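Long-range contact in homoserine dehydrogenase (Staphylococcus aureus M1064, PDB 4PG7), which probably catalyses the NAD(P)-dependent interconversion of L-aspartate semialdehyde and L-homoserine in the aspartate pathway of amino-acid biosynthesis: residues 258-270 / 284-298. Residues are numbered along the deposited sequence; the frame is centred on the assembly and turned at random.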
loop_
_atom_site.group_PDB
_atom_site.type_symbol
_atom_site.label_atom_id
_atom_site.label_comp_id
_atom_site.label_asym_id
_atom_site.label_seq_id
_atom_site.Cartn_x
_atom_site.Cartn_y
_atom_site.Cartn_z
ATOM N N VAL A 258 -29.955 4.920 4.436
ATOM C CA VAL A 258 -30.518 3.641 4.058
ATOM C C VAL A 258 -29.378 2.615 3.830
ATOM O O VAL A 258 -29.421 1.488 4.322
ATOM C CB VAL A 258 -31.382 3.784 2.797
ATOM C CG1 VAL A 258 -31.832 2.428 2.287
ATOM C CG2 VAL A 258 -32.603 4.643 3.082
ATOM N N ALA A 259 -28.326 3.031 3.134
ATOM C CA ALA A 259 -27.148 2.171 2.974
ATOM C C ALA A 259 -26.626 1.753 4.336
ATOM O O ALA A 259 -26.280 0.580 4.574
ATOM C CB ALA A 259 -26.058 2.898 2.204
ATOM N N ASP A 260 -26.553 2.726 5.231
ATOM C CA ASP A 260 -26.042 2.495 6.563
ATOM C C ASP A 260 -26.816 1.399 7.284
ATOM O O ASP A 260 -26.211 0.472 7.881
ATOM C CB ASP A 260 -26.114 3.767 7.392
ATOM C CG ASP A 260 -25.650 3.518 8.816
ATOM O OD1 ASP A 260 -24.483 3.141 9.015
ATOM O OD2 ASP A 260 -26.480 3.586 9.712
ATOM N N GLN A 261 -28.145 1.522 7.282
ATOM C CA GLN A 261 -29.004 0.526 7.952
ATOM C C GLN A 261 -28.847 -0.874 7.328
ATOM O O GLN A 261 -28.958 -1.847 8.019
ATOM C CB GLN A 261 -30.474 0.954 7.996
ATOM C CG GLN A 261 -31.401 0.363 6.928
ATOM C CD GLN A 261 -32.888 0.703 7.126
ATOM O OE1 GLN A 261 -33.655 -0.137 7.581
ATOM N NE2 GLN A 261 -33.300 1.928 6.746
ATOM N N LEU A 262 -28.594 -0.942 6.029
ATOM C CA LEU A 262 -28.319 -2.219 5.352
ATOM C C LEU A 262 -26.905 -2.794 5.555
ATOM O O LEU A 262 -26.624 -3.917 5.109
ATOM C CB LEU A 262 -28.570 -2.061 3.859
ATOM C CG LEU A 262 -30.044 -1.824 3.499
ATOM C CD1 LEU A 262 -30.124 -1.192 2.128
ATOM C CD2 LEU A 262 -30.806 -3.131 3.541
ATOM N N GLY A 263 -26.014 -2.027 6.167
ATOM C CA GLY A 263 -24.647 -2.472 6.449
ATOM C C GLY A 263 -23.565 -1.949 5.517
ATOM O O GLY A 263 -22.505 -2.557 5.419
ATOM N N TYR A 264 -23.821 -0.831 4.834
ATOM C CA TYR A 264 -22.932 -0.307 3.798
ATOM C C TYR A 264 -22.642 1.179 3.973
ATOM O O TYR A 264 -23.474 1.919 4.495
ATOM C CB TYR A 264 -23.556 -0.473 2.406
ATOM C CG TYR A 264 -23.852 -1.898 2.028
ATOM C CD1 TYR A 264 -22.889 -2.683 1.366
ATOM C CD2 TYR A 264 -25.063 -2.488 2.384
ATOM C CE1 TYR A 264 -23.157 -4.014 1.049
ATOM C CE2 TYR A 264 -25.355 -3.809 2.058
ATOM C CZ TYR A 264 -24.395 -4.577 1.402
ATOM O OH TYR A 264 -24.685 -5.880 1.079
ATOM N N LYS A 265 -21.463 1.594 3.511
ATOM C CA LYS A 265 -21.131 2.984 3.300
ATOM C C LYS A 265 -21.273 3.286 1.817
ATOM O O LYS A 265 -21.304 2.371 0.997
ATOM C CB LYS A 265 -19.688 3.239 3.714
ATOM C CG LYS A 265 -19.487 3.140 5.214
ATOM C CD LYS A 265 -18.178 3.774 5.588
ATOM C CE LYS A 265 -18.057 3.989 7.074
ATOM N NZ LYS A 265 -16.619 4.130 7.417
ATOM N N ILE A 266 -21.322 4.555 1.462
ATOM C CA ILE A 266 -21.299 4.951 0.056
ATOM C C ILE A 266 -19.968 5.639 -0.240
ATOM O O ILE A 266 -19.574 6.546 0.480
ATOM C CB ILE A 266 -22.499 5.852 -0.277
ATOM C CG1 ILE A 266 -23.799 5.083 -0.041
ATOM C CG2 ILE A 266 -22.449 6.305 -1.738
ATOM C CD1 ILE A 266 -25.060 5.769 -0.492
ATOM N N LYS A 267 -19.283 5.207 -1.285
ATOM C CA LYS A 267 -18.030 5.822 -1.736
ATOM C C LYS A 267 -18.143 6.042 -3.226
ATOM O O LYS A 267 -18.881 5.319 -3.913
ATOM C CB LYS A 267 -16.809 4.906 -1.463
ATOM C CG LYS A 267 -16.681 4.419 -0.017
ATOM C CD LYS A 267 -16.200 5.518 0.907
ATOM C CE LYS A 267 -16.051 5.006 2.324
ATOM N NZ LYS A 267 -15.543 6.073 3.213
ATOM N N LEU A 268 -17.397 7.018 -3.738
ATOM C CA LEU A 268 -17.200 7.135 -5.172
ATOM C C LEU A 268 -16.051 6.206 -5.520
ATOM O O LEU A 268 -14.899 6.457 -5.116
ATOM C CB LEU A 268 -16.886 8.555 -5.597
ATOM C CG LEU A 268 -16.759 8.756 -7.124
ATOM C CD1 LEU A 268 -18.121 8.661 -7.786
ATOM C CD2 LEU A 268 -16.117 10.087 -7.457
ATOM N N ILE A 269 -16.361 5.141 -6.250
ATOM C CA ILE A 269 -15.396 4.090 -6.579
ATOM C C ILE A 269 -15.045 4.104 -8.066
ATOM O O ILE A 269 -15.932 4.134 -8.921
ATOM C CB ILE A 269 -15.958 2.721 -6.229
ATOM C CG1 ILE A 269 -16.205 2.602 -4.705
ATOM C CG2 ILE A 269 -15.048 1.574 -6.705
ATOM C CD1 ILE A 269 -14.968 2.639 -3.871
ATOM N N GLY A 270 -13.746 4.116 -8.353
ATOM C CA GLY A 270 -13.235 3.931 -9.693
ATOM C C GLY A 270 -12.772 2.500 -9.769
ATOM O O GLY A 270 -12.027 2.009 -8.898
ATOM N N GLU A 284 -18.344 5.489 -10.174
ATOM C CA GLU A 284 -19.685 5.839 -9.725
ATOM C C GLU A 284 -19.898 5.608 -8.240
ATOM O O GLU A 284 -19.151 4.859 -7.598
ATOM C CB GLU A 284 -20.749 5.075 -10.524
ATOM C CG GLU A 284 -20.691 3.592 -10.338
ATOM C CD GLU A 284 -21.604 2.858 -11.313
ATOM O OE1 GLU A 284 -22.807 3.200 -11.422
ATOM O OE2 GLU A 284 -21.105 1.922 -11.941
ATOM N N PRO A 285 -20.933 6.253 -7.683
ATOM C CA PRO A 285 -21.334 5.979 -6.300
ATOM C C PRO A 285 -21.682 4.510 -6.113
ATOM O O PRO A 285 -22.406 3.936 -6.927
ATOM C CB PRO A 285 -22.573 6.863 -6.108
ATOM C CG PRO A 285 -22.457 7.923 -7.135
ATOM C CD PRO A 285 -21.753 7.309 -8.303
ATOM N N THR A 286 -21.102 3.910 -5.084
ATOM C CA THR A 286 -21.076 2.475 -4.879
ATOM C C THR A 286 -21.260 2.193 -3.398
ATOM O O THR A 286 -20.640 2.848 -2.556
ATOM C CB THR A 286 -19.717 1.923 -5.355
ATOM O OG1 THR A 286 -19.555 2.218 -6.740
ATOM C CG2 THR A 286 -19.594 0.455 -5.148
ATOM N N LEU A 287 -22.133 1.254 -3.051
ATOM C CA LEU A 287 -22.259 0.841 -1.664
ATOM C C LEU A 287 -21.140 -0.148 -1.407
ATOM O O LEU A 287 -20.890 -1.043 -2.232
ATOM C CB LEU A 287 -23.590 0.199 -1.361
ATOM C CG LEU A 287 -24.753 1.111 -0.988
ATOM C CD1 LEU A 287 -25.124 1.998 -2.167
ATOM C CD2 LEU A 287 -25.920 0.265 -0.537
ATOM N N ILE A 288 -20.454 0.038 -0.287
ATOM C CA ILE A 288 -19.342 -0.794 0.112
ATOM C C ILE A 288 -19.661 -1.353 1.480
ATOM O O ILE A 288 -19.958 -0.604 2.419
ATOM C CB ILE A 288 -18.025 0.022 0.273
ATOM C CG1 ILE A 288 -17.648 0.718 -1.025
ATOM C CG2 ILE A 288 -16.873 -0.898 0.708
ATOM C CD1 ILE A 288 -17.249 -0.253 -2.127
ATOM N N ASP A 289 -19.566 -2.660 1.604
ATOM C CA ASP A 289 -19.786 -3.324 2.871
ATOM C C ASP A 289 -18.890 -2.701 3.923
ATOM O O ASP A 289 -17.695 -2.531 3.693
ATOM C CB ASP A 289 -19.515 -4.819 2.748
ATOM C CG ASP A 289 -19.859 -5.581 4.026
ATOM O OD1 ASP A 289 -20.857 -6.289 4.049
ATOM O OD2 ASP A 289 -19.152 -5.463 5.015
ATOM N N LYS A 290 -19.471 -2.403 5.081
ATOM C CA LYS A 290 -18.743 -1.743 6.168
ATOM C C LYS A 290 -17.514 -2.475 6.654
ATOM O O LYS A 290 -16.642 -1.864 7.235
ATOM C CB LYS A 290 -19.653 -1.528 7.374
ATOM C CG LYS A 290 -20.633 -0.391 7.226
ATOM C CD LYS A 290 -21.533 -0.377 8.464
ATOM C CE LYS A 290 -22.551 0.747 8.416
ATOM N NZ LYS A 290 -23.556 0.579 9.509
ATOM N N LYS A 291 -17.450 -3.784 6.461
ATOM C CA LYS A 291 -16.279 -4.557 6.880
ATOM C C LYS A 291 -15.142 -4.553 5.856
ATOM O O LYS A 291 -14.050 -4.970 6.177
ATOM C CB LYS A 291 -16.696 -6.007 7.160
ATOM C CG LYS A 291 -17.694 -6.139 8.305
ATOM C CD LYS A 291 -18.306 -7.532 8.354
ATOM C CE LYS A 291 -19.399 -7.645 7.304
ATOM N NZ LYS A 291 -19.459 -8.958 6.623
ATOM N N HIS A 292 -15.403 -4.100 4.629
ATOM C CA HIS A 292 -14.377 -4.047 3.587
ATOM C C HIS A 292 -13.348 -2.964 3.941
ATOM O O HIS A 292 -13.707 -1.882 4.422
ATOM C CB HIS A 292 -15.028 -3.715 2.243
ATOM C CG HIS A 292 -14.194 -4.060 1.055
ATOM N ND1 HIS A 292 -13.190 -3.241 0.586
ATOM C CD2 HIS A 292 -14.202 -5.142 0.238
ATOM C CE1 HIS A 292 -12.631 -3.789 -0.480
ATOM N NE2 HIS A 292 -13.211 -4.957 -0.693
ATOM N N GLN A 293 -12.083 -3.235 3.656
ATOM C CA GLN A 293 -11.013 -2.278 3.912
ATOM C C GLN A 293 -11.304 -0.900 3.319
ATOM O O GLN A 293 -10.983 0.112 3.930
ATOM C CB GLN A 293 -9.661 -2.836 3.431
ATOM C CG GLN A 293 -8.420 -2.513 4.259
ATOM C CD GLN A 293 -8.537 -2.589 5.777
ATOM O OE1 GLN A 293 -8.944 -3.596 6.352
ATOM N NE2 GLN A 293 -8.102 -1.509 6.434
ATOM N N LEU A 294 -11.923 -0.833 2.138
ATOM C CA LEU A 294 -12.255 0.447 1.523
ATOM C C LEU A 294 -13.280 1.249 2.274
ATOM O O LEU A 294 -13.294 2.480 2.166
ATOM C CB LEU A 294 -12.731 0.292 0.081
ATOM C CG LEU A 294 -11.683 0.116 -0.989
ATOM C CD1 LEU A 294 -12.372 -0.089 -2.328
ATOM C CD2 LEU A 294 -10.720 1.284 -1.064
ATOM N N ALA A 295 -14.166 0.577 3.008
ATOM C CA ALA A 295 -15.217 1.265 3.695
ATOM C C ALA A 295 -14.647 2.255 4.712
ATOM O O ALA A 295 -15.303 3.242 5.032
ATOM C CB ALA A 295 -16.161 0.288 4.381
ATOM N N ALA A 296 -13.456 1.979 5.235
ATOM C CA ALA A 296 -12.887 2.771 6.336
ATOM C C ALA A 296 -12.074 3.977 5.854
ATOM O O ALA A 296 -11.658 4.784 6.664
ATOM C CB ALA A 296 -12.001 1.893 7.200
ATOM N N VAL A 297 -11.909 4.126 4.545
ATOM C CA VAL A 297 -11.113 5.193 3.966
ATOM C C VAL A 297 -11.940 6.492 3.903
ATOM O O VAL A 297 -12.879 6.611 3.102
ATOM C CB VAL A 297 -10.630 4.790 2.570
ATOM C CG1 VAL A 297 -9.825 5.900 1.921
ATOM C CG2 VAL A 297 -9.786 3.521 2.669
ATOM N N GLU A 298 -11.593 7.438 4.769
ATOM C CA GLU A 298 -12.418 8.620 5.043
ATOM C C GLU A 298 -11.731 9.907 4.652
ATOM O O GLU A 298 -10.512 9.948 4.420
ATOM C CB GLU A 298 -12.771 8.700 6.548
ATOM C CG GLU A 298 -13.636 7.559 7.073
ATOM C CD GLU A 298 -14.944 7.350 6.295
ATOM O OE1 GLU A 298 -15.615 8.320 5.876
ATOM O OE2 GLU A 298 -15.317 6.187 6.085
#
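E298 OE2 is gripped by two lysines of strand 264-275. K265 NZ lies 2.8 Å and K267 NZ 2.9 Å from E298 OE2, each forming a salt bridge. They approach from opposite faces of the carboxylate plane. S187 OG hydrogen-bonds the other oxygen, OE1, which would help to fix the rotation of the group. Each ammonium also binds a backbone carbonyl: K265 NZ to A295 O at 2.9 Å, K267 NZ to V297 O at 2.7 Å. K265 gets there with an extended chain, whereas K267 bends at chi2 (-74°). The lysines thus tie the loop after strand 278-289 back over the sheet. Beside them, the ends of I269 and I288 meet tip to tip, CD1 of I288 lying 4.0 Å from CG1 of I269. I269 CG1 also packs across T286 CB at 3.6 Å. On the other sheet face, I266 and L287 lie side by side. L287 CD2 reaches A259 CB of helix 253-262 at 3.8 Å. At the hairpin's open end, K290 NZ forms a salt bridge with D260 OD1 at 2.8 Å, coming from above the carboxylate plane, and also hydrogen-bonds to D260 O. G263 ends the helix in a Schellman motif, and its carbonyl accepts from K290 N. Paired backbone bonds from K265-I288 to I269-E284 complete an antiparallel beta hairpin, whose second strand runs parallel to strand 436-444 in the mixed sheet.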